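Long-range contacts in nicastrin (Dictyostelium purpureum, PDB 4R12), which probably serves as an essential subunit of gamma-secretase, the complex that cleaves integral membrane proteins such as Notch receptors within the membrane, and may help recruit its substrates: residues S38-N43 against D174-G179; T375-L380 against D402-Y407; S465-N470 against L478-N483. All blocks are in the same frame, centred on the assembly; numbering follows the deposited sequence.

Contact 1 of 3, residues S38-N43 against D174-G179; sequences SKHGGN and DSFMQG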
ATOM      1  N   SER A  38     -19.350  14.560   1.005  1.00 30.06           N
ATOM      2  CA  SER A  38     -20.297  15.577   0.587  1.00 31.99           C
ATOM      3  C   SER A  38     -21.517  15.510   1.495  1.00 33.25           C
ATOM      4  O   SER A  38     -21.705  14.536   2.237  1.00 33.21           O
ATOM      5  CB  SER A  38     -20.710  15.387  -0.877  1.00 33.66           C
ATOM      6  OG  SER A  38     -21.462  14.201  -1.034  1.00 33.17           O
ATOM      7  N   LYS A  39     -22.332  16.556   1.459  1.00 31.82           N
ATOM      8  CA  LYS A  39     -23.640  16.489   2.083  1.00 36.47           C
ATOM      9  C   LYS A  39     -24.493  15.503   1.301  1.00 36.42           C
ATOM     10  O   LYS A  39     -24.169  15.133   0.155  1.00 34.45           O
ATOM     11  CB  LYS A  39     -24.309  17.869   2.120  1.00 35.52           C
ATOM     12  CG  LYS A  39     -23.727  18.831   3.157  1.00 38.77           C
ATOM     13  CD  LYS A  39     -24.171  18.462   4.561  1.00 38.86           C
ATOM     14  CE  LYS A  39     -23.651  19.440   5.622  1.00 41.04           C
ATOM     15  NZ  LYS A  39     -23.313  20.763   5.026  1.00 40.53           N
ATOM     16  N   HIS A  40     -25.572  15.058   1.927  1.00 35.49           N
ATOM     17  CA  HIS A  40     -26.564  14.258   1.235  1.00 34.37           C
ATOM     18  C   HIS A  40     -27.079  15.066   0.042  1.00 35.27           C
ATOM     19  O   HIS A  40     -27.524  16.200   0.213  1.00 36.31           O
ATOM     20  CB  HIS A  40     -27.708  13.882   2.182  1.00 38.17           C
ATOM     21  CG  HIS A  40     -28.618  12.827   1.638  1.00 39.17           C
ATOM     22  ND1 HIS A  40     -29.875  13.109   1.149  1.00 44.44           N
ATOM     23  CD2 HIS A  40     -28.454  11.491   1.503  1.00 44.00           C
ATOM     24  CE1 HIS A  40     -30.449  11.992   0.740  1.00 44.36           C
ATOM     25  NE2 HIS A  40     -29.607  10.995   0.945  1.00 44.31           N
ATOM     26  N   GLY A  41     -26.974  14.505  -1.162  1.00 36.70           N
ATOM     27  CA  GLY A  41     -27.402  15.206  -2.360  1.00 37.66           C
ATOM     28  C   GLY A  41     -26.292  15.992  -3.043  1.00 36.97           C
ATOM     29  O   GLY A  41     -26.527  16.670  -4.036  1.00 38.49           O
ATOM     30  N   GLY A  42     -25.086  15.925  -2.492  1.00 36.65           N
ATOM     31  CA  GLY A  42     -23.921  16.538  -3.116  1.00 35.95           C
ATOM     32  C   GLY A  42     -23.693  18.002  -2.778  1.00 37.13           C
ATOM     33  O   GLY A  42     -24.533  18.654  -2.162  1.00 36.65           O
ATOM     34  N   ASN A  43     -22.543  18.523  -3.185  1.00 36.82           N
ATOM     35  CA  ASN A  43     -22.193  19.919  -2.931  1.00 37.56           C
ATOM     36  C   ASN A  43     -21.891  20.642  -4.234  1.00 39.00           C
ATOM     37  O   ASN A  43     -21.174  20.129  -5.089  1.00 38.49           O
ATOM     38  CB  ASN A  43     -20.979  20.022  -2.000  1.00 36.54           C
ATOM     39  CG  ASN A  43     -21.281  19.596  -0.571  1.00 35.90           C
ATOM     40  OD1 ASN A  43     -21.625  18.443  -0.309  1.00 36.11           O
ATOM     41  ND2 ASN A  43     -21.114  20.523   0.365  1.00 36.65           N
ATOM     42  N   ASP A 174     -20.302  15.036  -5.818  1.00 34.66           N
ATOM     43  CA  ASP A 174     -21.074  14.001  -5.132  1.00 37.40           C
ATOM     44  C   ASP A 174     -20.157  12.935  -4.544  1.00 36.88           C
ATOM     45  O   ASP A 174     -19.491  12.205  -5.284  1.00 33.74           O
ATOM     46  CB  ASP A 174     -22.062  13.324  -6.091  1.00 39.38           C
ATOM     47  CG  ASP A 174     -22.988  14.302  -6.765  1.00 42.80           C
ATOM     48  OD1 ASP A 174     -23.537  15.177  -6.066  1.00 43.94           O
ATOM     49  OD2 ASP A 174     -23.171  14.195  -7.996  1.00 45.36           O
ATOM     50  N   SER A 175     -20.125  12.848  -3.220  1.00 35.32           N
ATOM     51  CA  SER A 175     -19.383  11.795  -2.541  1.00 32.44           C
ATOM     52  C   SER A 175     -19.945  11.614  -1.147  1.00 33.53           C
ATOM     53  O   SER A 175     -19.268  11.866  -0.154  1.00 30.45           O
ATOM     54  CB  SER A 175     -17.880  12.116  -2.492  1.00 32.27           C
ATOM     55  OG  SER A 175     -17.620  13.287  -1.732  1.00 32.96           O
ATOM     56  N   PHE A 176     -21.203  11.181  -1.074  1.00 34.76           N
ATOM     57  CA  PHE A 176     -21.865  11.014   0.207  1.00 33.57           C
ATOM     58  C   PHE A 176     -21.409   9.756   0.926  1.00 32.51           C
ATOM     59  O   PHE A 176     -21.595   8.650   0.426  1.00 32.57           O
ATOM     60  CB  PHE A 176     -23.386  10.964   0.063  1.00 36.85           C
ATOM     61  CG  PHE A 176     -24.086  10.761   1.379  1.00 36.88           C
ATOM     62  CD1 PHE A 176     -24.120  11.785   2.316  1.00 37.65           C
ATOM     63  CD2 PHE A 176     -24.667   9.544   1.698  1.00 36.05           C
ATOM     64  CE1 PHE A 176     -24.738  11.603   3.543  1.00 37.36           C
ATOM     65  CE2 PHE A 176     -25.297   9.354   2.928  1.00 38.80           C
ATOM     66  CZ  PHE A 176     -25.328  10.384   3.848  1.00 36.81           C
ATOM     67  N   MET A 177     -20.829   9.947   2.109  1.00 33.40           N
ATOM     68  CA  MET A 177     -20.320   8.855   2.927  1.00 32.18           C
ATOM     69  C   MET A 177     -21.347   8.454   3.973  1.00 33.91           C
ATOM     70  O   MET A 177     -21.706   9.249   4.838  1.00 35.98           O
ATOM     71  CB  MET A 177     -18.998   9.261   3.597  1.00 30.92           C
ATOM     72  CG  MET A 177     -17.901   9.643   2.599  1.00 31.28           C
ATOM     73  SD  MET A 177     -17.262   8.214   1.697  1.00 29.18           S
ATOM     74  CE  MET A 177     -17.144   8.891   0.039  1.00 30.28           C
ATOM     75  N   GLN A 178     -21.831   7.222   3.886  1.00 35.26           N
ATOM     76  CA  GLN A 178     -22.871   6.767   4.804  1.00 37.77           C
ATOM     77  C   GLN A 178     -22.366   6.659   6.233  1.00 37.31           C
ATOM     78  O   GLN A 178     -23.094   6.941   7.169  1.00 37.30           O
ATOM     79  CB  GLN A 178     -23.428   5.419   4.371  1.00 38.20           C
ATOM     80  CG  GLN A 178     -24.215   5.455   3.094  1.00 41.72           C
ATOM     81  CD  GLN A 178     -24.992   4.178   2.897  1.00 44.55           C
ATOM     82  OE1 GLN A 178     -26.112   4.038   3.395  1.00 46.77           O
ATOM     83  NE2 GLN A 178     -24.394   3.229   2.190  1.00 43.77           N
ATOM     84  N   GLY A 179     -21.114   6.248   6.393  1.00 34.72           N
ATOM     85  CA  GLY A 179     -20.536   6.080   7.713  1.00 35.43           C
ATOM     86  C   GLY A 179     -20.017   7.378   8.301  1.00 35.84           C
ATOM     87  O   GLY A 179     -19.456   8.219   7.595  1.00 35.15           O
TER

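Contact 2 of 3, residues T375-L380 against D402-Y407; sequences TTQTEL and DHDYKY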
ATOM      1  N   THR A 375      22.675   1.968  10.214  1.00 32.41           N
ATOM      2  CA  THR A 375      21.955   3.095  10.782  1.00 32.42           C
ATOM      3  C   THR A 375      22.652   3.596  12.057  1.00 35.12           C
ATOM      4  O   THR A 375      23.455   2.875  12.659  1.00 36.32           O
ATOM      5  CB  THR A 375      20.491   2.723  11.084  1.00 30.70           C
ATOM      6  OG1 THR A 375      19.795   3.884  11.532  1.00 30.94           O
ATOM      7  CG2 THR A 375      20.403   1.626  12.152  1.00 30.98           C
ATOM      8  N   THR A 376      22.363   4.841  12.444  1.00 32.33           N
ATOM      9  CA  THR A 376      22.875   5.424  13.692  1.00 34.82           C
ATOM     10  C   THR A 376      21.767   5.443  14.744  1.00 35.38           C
ATOM     11  O   THR A 376      21.976   5.813  15.914  1.00 32.36           O
ATOM     12  CB  THR A 376      23.412   6.858  13.467  1.00 35.68           C
ATOM     13  OG1 THR A 376      22.358   7.701  12.976  1.00 34.41           O
ATOM     14  CG2 THR A 376      24.556   6.850  12.459  1.00 36.19           C
ATOM     15  N   GLN A 377      20.574   5.037  14.314  1.00 33.25           N
ATOM     16  CA  GLN A 377      19.409   5.078  15.174  1.00 33.46           C
ATOM     17  C   GLN A 377      19.345   3.817  16.023  1.00 32.78           C
ATOM     18  O   GLN A 377      19.774   2.745  15.595  1.00 33.26           O
ATOM     19  CB  GLN A 377      18.135   5.257  14.327  1.00 31.94           C
ATOM     20  CG  GLN A 377      18.109   6.592  13.563  1.00 31.04           C
ATOM     21  CD  GLN A 377      18.372   7.802  14.483  1.00 32.91           C
ATOM     22  OE1 GLN A 377      19.401   8.468  14.368  1.00 34.93           O
ATOM     23  NE2 GLN A 377      17.437   8.084  15.380  1.00 31.59           N
ATOM     24  N   THR A 378      18.825   3.958  17.240  1.00 34.89           N
ATOM     25  CA  THR A 378      18.763   2.835  18.169  1.00 35.02           C
ATOM     26  C   THR A 378      17.367   2.239  18.289  1.00 37.43           C
ATOM     27  O   THR A 378      17.134   1.355  19.119  1.00 38.14           O
ATOM     28  CB  THR A 378      19.252   3.244  19.558  1.00 38.04           C
ATOM     29  OG1 THR A 378      18.574   4.437  19.974  1.00 38.48           O
ATOM     30  CG2 THR A 378      20.745   3.502  19.519  1.00 37.59           C
ATOM     31  N   GLU A 379      16.444   2.754  17.477  1.00 35.11           N
ATOM     32  CA  GLU A 379      15.116   2.179  17.313  1.00 33.81           C
ATOM     33  C   GLU A 379      14.926   1.812  15.844  1.00 30.65           C
ATOM     34  O   GLU A 379      15.342   2.566  14.965  1.00 31.11           O
ATOM     35  CB  GLU A 379      14.018   3.157  17.750  1.00 35.58           C
ATOM     36  CG  GLU A 379      14.059   3.576  19.213  1.00 38.71           C
ATOM     37  CD  GLU A 379      12.880   4.469  19.584  1.00 41.14           C
ATOM     38  OE1 GLU A 379      11.998   4.689  18.721  1.00 34.64           O
ATOM     39  OE2 GLU A 379      12.833   4.956  20.732  1.00 43.79           O
ATOM     40  N   LEU A 380      14.333   0.653  15.574  1.00 30.70           N
ATOM     41  CA  LEU A 380      13.918   0.333  14.210  1.00 31.52           C
ATOM     42  C   LEU A 380      12.894   1.354  13.715  1.00 31.94           C
ATOM     43  O   LEU A 380      12.132   1.896  14.511  1.00 29.73           O
ATOM     44  CB  LEU A 380      13.304  -1.064  14.131  1.00 33.59           C
ATOM     45  CG  LEU A 380      14.173  -2.316  14.210  1.00 33.21           C
ATOM     46  CD1 LEU A 380      13.291  -3.480  13.854  1.00 30.06           C
ATOM     47  CD2 LEU A 380      15.369  -2.251  13.254  1.00 33.28           C
ATOM     48  N   ASP A 402      16.147   3.217   2.588  1.00 23.01           N
ATOM     49  CA  ASP A 402      16.964   4.222   1.915  1.00 21.79           C
ATOM     50  C   ASP A 402      17.265   5.424   2.810  1.00 24.73           C
ATOM     51  O   ASP A 402      17.600   6.509   2.314  1.00 25.77           O
ATOM     52  CB  ASP A 402      16.299   4.695   0.619  1.00 23.69           C
ATOM     53  CG  ASP A 402      14.895   5.211   0.828  1.00 25.02           C
ATOM     54  OD1 ASP A 402      14.519   5.507   1.992  1.00 23.36           O
ATOM     55  OD2 ASP A 402      14.162   5.301  -0.186  1.00 23.26           O
ATOM     56  N   HIS A 403      17.159   5.235   4.122  1.00 23.52           N
ATOM     57  CA  HIS A 403      17.422   6.330   5.050  1.00 24.97           C
ATOM     58  C   HIS A 403      18.070   5.842   6.342  1.00 26.15           C
ATOM     59  O   HIS A 403      17.785   4.741   6.830  1.00 26.45           O
ATOM     60  CB  HIS A 403      16.117   7.064   5.386  1.00 25.46           C
ATOM     61  CG  HIS A 403      15.064   6.161   5.959  1.00 25.10           C
ATOM     62  ND1 HIS A 403      14.810   6.072   7.315  1.00 24.88           N
ATOM     63  CD2 HIS A 403      14.237   5.271   5.366  1.00 24.14           C
ATOM     64  CE1 HIS A 403      13.857   5.182   7.523  1.00 27.03           C
ATOM     65  NE2 HIS A 403      13.493   4.677   6.358  1.00 24.15           N
ATOM     66  N   ASP A 404      18.922   6.685   6.911  1.00 26.95           N
ATOM     67  CA  ASP A 404      19.480   6.421   8.233  1.00 28.56           C
ATOM     68  C   ASP A 404      18.416   6.755   9.278  1.00 27.17           C
ATOM     69  O   ASP A 404      17.870   5.858   9.938  1.00 27.69           O
ATOM     70  CB  ASP A 404      20.760   7.232   8.454  1.00 29.83           C
ATOM     71  CG  ASP A 404      21.246   7.189   9.909  1.00 33.58           C
ATOM     72  OD1 ASP A 404      20.919   6.214  10.624  1.00 33.59           O
ATOM     73  OD2 ASP A 404      21.952   8.126  10.327  1.00 35.75           O
ATOM     74  N   TYR A 405      18.110   8.038   9.422  1.00 27.76           N
ATOM     75  CA  TYR A 405      17.029   8.454  10.317  1.00 28.12           C
ATOM     76  C   TYR A 405      15.836   8.991   9.496  1.00 26.43           C
ATOM     77  O   TYR A 405      15.013   8.207   9.015  1.00 26.85           O
ATOM     78  CB  TYR A 405      17.553   9.494  11.329  1.00 28.86           C
ATOM     79  CG  TYR A 405      16.537   9.986  12.348  1.00 30.93           C
ATOM     80  CD1 TYR A 405      15.332   9.324  12.547  1.00 31.01           C
ATOM     81  CD2 TYR A 405      16.786  11.130  13.108  1.00 32.71           C
ATOM     82  CE1 TYR A 405      14.397   9.782  13.469  1.00 32.44           C
ATOM     83  CE2 TYR A 405      15.857  11.598  14.037  1.00 34.52           C
ATOM     84  CZ  TYR A 405      14.662  10.918  14.207  1.00 33.57           C
ATOM     85  OH  TYR A 405      13.734  11.369  15.114  1.00 34.46           O
ATOM     86  N   LYS A 406      15.742  10.313   9.346  1.00 28.47           N
ATOM     87  CA  LYS A 406      14.665  10.957   8.575  1.00 29.57           C
ATOM     88  C   LYS A 406      14.455  10.296   7.199  1.00 27.93           C
ATOM     89  O   LYS A 406      15.414  10.062   6.462  1.00 26.05           O
ATOM     90  CB  LYS A 406      14.985  12.457   8.408  1.00 30.83           C
ATOM     91  CG  LYS A 406      14.153  13.207   7.382  1.00 34.17           C
ATOM     92  CD  LYS A 406      14.555  14.706   7.306  1.00 35.65           C
ATOM     93  CE  LYS A 406      13.591  15.487   6.391  1.00 40.81           C
ATOM     94  NZ  LYS A 406      13.481  16.929   6.761  1.00 44.68           N
ATOM     95  N   TYR A 407      13.204   9.980   6.874  1.00 28.27           N
ATOM     96  CA  TYR A 407      12.861   9.378   5.582  1.00 26.39           C
ATOM     97  C   TYR A 407      13.510  10.109   4.411  1.00 24.25           C
ATOM     98  O   TYR A 407      13.532  11.338   4.379  1.00 24.93           O
ATOM     99  CB  TYR A 407      11.334   9.391   5.370  1.00 25.54           C
ATOM    100  CG  TYR A 407      10.531   8.326   6.092  1.00 25.07           C
ATOM    101  CD1 TYR A 407      11.147   7.263   6.749  1.00 24.85           C
ATOM    102  CD2 TYR A 407       9.138   8.371   6.087  1.00 25.01           C
ATOM    103  CE1 TYR A 407      10.386   6.282   7.395  1.00 26.18           C
ATOM    104  CE2 TYR A 407       8.375   7.397   6.721  1.00 24.71           C
ATOM    105  CZ  TYR A 407       9.005   6.361   7.381  1.00 24.28           C
ATOM    106  OH  TYR A 407       8.237   5.396   8.006  1.00 25.26           O
TER

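Contact 3 of 3, residues S465-N470 against L478-N483; sequences SITCFN and LNEVPN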
ATOM      1  N   SER A 465       1.411   3.111 -14.676  1.00 23.87           N
ATOM      2  CA  SER A 465       0.194   2.730 -15.402  1.00 25.33           C
ATOM      3  C   SER A 465       0.029   1.215 -15.363  1.00 23.94           C
ATOM      4  O   SER A 465       0.811   0.486 -15.960  1.00 23.48           O
ATOM      5  CB  SER A 465       0.243   3.229 -16.853  1.00 27.85           C
ATOM      6  OG  SER A 465      -0.973   2.942 -17.525  1.00 29.19           O
ATOM      7  N   ILE A 466      -0.985   0.752 -14.644  1.00 23.67           N
ATOM      8  CA  ILE A 466      -1.056  -0.650 -14.256  1.00 23.89           C
ATOM      9  C   ILE A 466      -1.775  -1.498 -15.334  1.00 26.08           C
ATOM     10  O   ILE A 466      -2.798  -2.135 -15.100  1.00 26.58           O
ATOM     11  CB  ILE A 466      -1.714  -0.776 -12.852  1.00 26.32           C
ATOM     12  CG1 ILE A 466      -1.587  -2.204 -12.310  1.00 23.32           C
ATOM     13  CG2 ILE A 466      -3.154  -0.223 -12.839  1.00 26.12           C
ATOM     14  CD1 ILE A 466      -1.712  -2.302 -10.805  1.00 26.52           C
ATOM     15  N   THR A 467      -1.179  -1.531 -16.517  1.00 24.47           N
ATOM     16  CA  THR A 467      -1.774  -2.221 -17.656  1.00 27.87           C
ATOM     17  C   THR A 467      -1.084  -3.556 -17.996  1.00 27.88           C
ATOM     18  O   THR A 467      -1.454  -4.224 -18.967  1.00 28.10           O
ATOM     19  CB  THR A 467      -1.751  -1.296 -18.881  1.00 29.25           C
ATOM     20  OG1 THR A 467      -0.399  -0.872 -19.120  1.00 27.67           O
ATOM     21  CG2 THR A 467      -2.639  -0.054 -18.625  1.00 29.24           C
ATOM     22  N   CYS A 468      -0.091  -3.943 -17.200  1.00 24.62           N
ATOM     23  CA  CYS A 468       0.720  -5.127 -17.507  1.00 23.84           C
ATOM     24  C   CYS A 468       0.058  -6.428 -17.060  1.00 26.20           C
ATOM     25  O   CYS A 468      -0.761  -6.437 -16.146  1.00 27.31           O
ATOM     26  CB  CYS A 468       2.095  -5.022 -16.849  1.00 27.09           C
ATOM     27  SG  CYS A 468       2.078  -5.192 -15.029  1.00 30.63           S
ATOM     28  N   PHE A 469       0.417  -7.517 -17.738  1.00 26.82           N
ATOM     29  CA  PHE A 469       0.022  -8.878 -17.372  1.00 27.49           C
ATOM     30  C   PHE A 469      -1.471  -9.079 -17.218  1.00 27.98           C
ATOM     31  O   PHE A 469      -1.919  -9.918 -16.437  1.00 28.92           O
ATOM     32  CB  PHE A 469       0.721  -9.302 -16.080  1.00 28.06           C
ATOM     33  CG  PHE A 469       2.204  -9.363 -16.217  1.00 28.16           C
ATOM     34  CD1 PHE A 469       2.783 -10.168 -17.189  1.00 29.84           C
ATOM     35  CD2 PHE A 469       3.020  -8.590 -15.416  1.00 27.11           C
ATOM     36  CE1 PHE A 469       4.158 -10.218 -17.340  1.00 31.76           C
ATOM     37  CE2 PHE A 469       4.392  -8.639 -15.548  1.00 28.14           C
ATOM     38  CZ  PHE A 469       4.963  -9.456 -16.522  1.00 31.29           C
ATOM     39  N   ASN A 470      -2.248  -8.336 -17.989  1.00 27.46           N
ATOM     40  CA  ASN A 470      -3.687  -8.484 -17.885  1.00 32.22           C
ATOM     41  C   ASN A 470      -4.130  -9.853 -18.415  1.00 31.93           C
ATOM     42  O   ASN A 470      -5.226 -10.303 -18.102  1.00 32.10           O
ATOM     43  CB  ASN A 470      -4.400  -7.357 -18.626  1.00 32.14           C
ATOM     44  CG  ASN A 470      -5.882  -7.319 -18.327  1.00 35.91           C
ATOM     45  OD1 ASN A 470      -6.699  -7.645 -19.180  1.00 34.88           O
ATOM     46  ND2 ASN A 470      -6.236  -6.923 -17.103  1.00 30.57           N
ATOM     47  N   LEU A 478     -10.457  -0.651 -13.576  1.00 31.36           N
ATOM     48  CA  LEU A 478     -11.209   0.593 -13.795  1.00 30.89           C
ATOM     49  C   LEU A 478     -10.306   1.832 -13.740  1.00 31.32           C
ATOM     50  O   LEU A 478     -10.513   2.806 -14.460  1.00 31.09           O
ATOM     51  CB  LEU A 478     -12.325   0.715 -12.761  1.00 32.81           C
ATOM     52  CG  LEU A 478     -13.362  -0.419 -12.798  1.00 36.74           C
ATOM     53  CD1 LEU A 478     -14.354  -0.323 -11.639  1.00 35.89           C
ATOM     54  CD2 LEU A 478     -14.089  -0.440 -14.145  1.00 38.04           C
ATOM     55  N   ASN A 479      -9.293   1.769 -12.885  1.00 27.79           N
ATOM     56  CA  ASN A 479      -8.361   2.863 -12.687  1.00 26.83           C
ATOM     57  C   ASN A 479      -6.956   2.414 -13.111  1.00 28.28           C
ATOM     58  O   ASN A 479      -6.395   1.477 -12.540  1.00 25.05           O
ATOM     59  CB  ASN A 479      -8.400   3.316 -11.211  1.00 27.22           C
ATOM     60  CG  ASN A 479      -7.404   4.438 -10.901  1.00 27.53           C
ATOM     61  OD1 ASN A 479      -6.818   5.032 -11.801  1.00 27.90           O
ATOM     62  ND2 ASN A 479      -7.224   4.737  -9.602  1.00 26.94           N
ATOM     63  N   GLU A 480      -6.385   3.066 -14.118  1.00 26.40           N
ATOM     64  CA  GLU A 480      -5.071   2.657 -14.609  1.00 26.44           C
ATOM     65  C   GLU A 480      -3.954   3.286 -13.807  1.00 25.60           C
ATOM     66  O   GLU A 480      -2.795   2.951 -13.999  1.00 24.07           O
ATOM     67  CB  GLU A 480      -4.907   3.006 -16.095  1.00 28.46           C
ATOM     68  CG  GLU A 480      -5.945   2.325 -16.988  1.00 28.91           C
ATOM     69  CD  GLU A 480      -5.668   2.538 -18.475  1.00 35.47           C
ATOM     70  OE1 GLU A 480      -5.147   3.610 -18.846  1.00 34.39           O
ATOM     71  OE2 GLU A 480      -5.964   1.620 -19.264  1.00 35.30           O
ATOM     72  N   VAL A 481      -4.279   4.205 -12.907  1.00 25.00           N
ATOM     73  CA  VAL A 481      -3.256   4.667 -11.963  1.00 24.14           C
ATOM     74  C   VAL A 481      -3.025   3.558 -10.962  1.00 22.98           C
ATOM     75  O   VAL A 481      -3.966   3.120 -10.313  1.00 24.42           O
ATOM     76  CB  VAL A 481      -3.666   5.952 -11.211  1.00 24.68           C
ATOM     77  CG1 VAL A 481      -2.568   6.337 -10.187  1.00 24.55           C
ATOM     78  CG2 VAL A 481      -3.922   7.085 -12.187  1.00 25.93           C
ATOM     79  N   PRO A 482      -1.776   3.079 -10.837  1.00 23.31           N
ATOM     80  CA  PRO A 482      -1.558   2.057  -9.810  1.00 22.54           C
ATOM     81  C   PRO A 482      -1.922   2.623  -8.442  1.00 23.04           C
ATOM     82  O   PRO A 482      -1.484   3.728  -8.127  1.00 23.30           O
ATOM     83  CB  PRO A 482      -0.050   1.768  -9.882  1.00 22.20           C
ATOM     84  CG  PRO A 482       0.428   2.408 -11.167  1.00 23.50           C
ATOM     85  CD  PRO A 482      -0.526   3.514 -11.482  1.00 23.30           C
ATOM     86  N   ASN A 483      -2.740   1.920  -7.670  1.00 23.66           N
ATOM     87  CA  ASN A 483      -3.037   2.385  -6.320  1.00 24.05           C
ATOM     88  C   ASN A 483      -3.148   1.203  -5.371  1.00 23.51           C
ATOM     89  O   ASN A 483      -3.905   0.276  -5.620  1.00 23.75           O
ATOM     90  CB  ASN A 483      -4.312   3.244  -6.295  1.00 24.35           C
ATOM     91  CG  ASN A 483      -5.550   2.506  -6.812  1.00 27.36           C
ATOM     92  OD1 ASN A 483      -6.479   2.226  -6.047  1.00 26.92           O
ATOM     93  ND2 ASN A 483      -5.591   2.241  -8.120  1.00 23.82           N
TER

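Contact 1 of 3, residues S38-N43 against D174-G179
S38 and F176 carry most of this contact, and D174 adds a smaller share through OD1 against G42. The serine holds on to the chain at S175 through two bonds: its backbone N gives a nearly straight hydrogen bond to S175 O (2.9 Å), and its OG takes the hydrogen of S175 N at 2.9 Å. OG can do this because chi1 of 67° swings it between the serine's own backbone N and carbonyl carbon. From there the same hydroxyl donates to K39 O, which also accepts from G42 N, the two donors coming from opposite faces of that carbonyl. The G42 bond closes a type II beta turn from K39 to G42, placed just ahead of strand 43-50 of the small lobe; strand 169-174, antiparallel to it, runs out into D174 alongside. Without the hydroxyl, as with an alanine here, S175 N would probably lose its acceptor and K39 O one of its two donors. F176, its CG anti to the backbone N (chi1 179°), brings CD1 to 3.6 Å from H40 N. H40 presents its edge to the phenylalanine face in a T-shaped pair, centroids 5.1 Å apart and planes at 86°, with H40 CD2 over the ring centre. Further along the turn, D174 OD1 sits 3.3 Å from G42 CA, where a side chain on G42 would run into the carboxylate.

Contact 2 of 3, residues T375-L380 against D402-Y407
D404 reaches across to T375 and T376 and is gripped there by three hydrogen bonds. They tie together two loops of the large lobe, one leaving strand 370-374 and the other strand 397-401; the lobe belongs to the zinc-exopeptidase clan by sequence. From D404 CB, which comes off the backbone at an angle to the partner loop, chi1 of 170° carries CG anti to the backbone N and over toward the threonines. D404 CG lies 3.3 Å from T376 OG1, and the carboxylate then divides its work. OD1 takes two donors. T375 OG1 arrives at D404 OD1 nearly in line with the C-O bond, 2.7 Å away. T376 N comes to the same oxygen on the syn side but 29° out of the carboxylate plane, in a nearly straight bond. D404 OD2 receives T376 OG1 on its syn lone pair, also at 2.7 Å. With both oxygens held, the carboxylate has little room to turn. T375 OG1 works in both directions, since it also accepts from Q377 N and so closes an ST turn. Next door, the bent side chain of Q377 lays its amide flat over the Y405 ring, the planes 4° apart. The far end of that ring is fixed by Y405 OH bonding to E126 N, while Q377 NE2 sits over the ring centre, 3.6 Å above its plane.

Contact 3 of 3, residues S465-N470 against L478-N483
I466 and E480 share the hydrogen bond that closes the loop between helix 452-463 and strand 495-496 on itself: I466 N donates to E480 O at 2.9 Å with an N-H...O angle of 164°. The same carbonyl receives a CA-H...O contact from S465, with CA 3.3 Å from E480 O. Two internal polar bonds shape the 478-483 segment. N479 OD1 accepts from V481 N in an Asx turn, and N483 ND2 points back to V481 O nearly along the C=O axis.

In the apolar packing, I466, at the centre of an inverse gamma turn, has its CB 4.2 Å from P482 CG, and L504 of helix 500-512 also touches it. P482 CG lies 3.7 Å from S465 N.

Other van der Waals contacts meet polar atoms. With I466 CG1 anti to the backbone N (chi1 -170°), CG2 is left facing E480 O at 3.4 Å. Further out, T467 CG2 sets a methyl against a carboxylate, 3.8 Å from E480 OE2, which has a weak hydrogen bond to Y476 OH.

C468 is tied by a disulfide to C461 of helix 452-463. Because E480 O takes both the I466 N-H and the S465 CA-H, the join depends more on backbone than on the E480 side chain, while I466 and P482 supply the apolar packing.

The three contacts follow one another along the chain, each closing before the next opens, and none touches another. Contact 1 lies in the small lobe and contact 2 in the large lobe, on opposite sides of the chain's centre, with their own centres 42 Å apart. Contact 3 is the innermost, about 14 Å from the chain's centre; its centre is 28 Å from that of contact 1 and 33 Å from that of contact 2, and its nearest atoms stay about 14 Å and 18 Å from theirs. The V481 side chain in contact 3 is about 11 Å from a bound N-acetylglucosamine, a glycan sugar and not an active-site ligand.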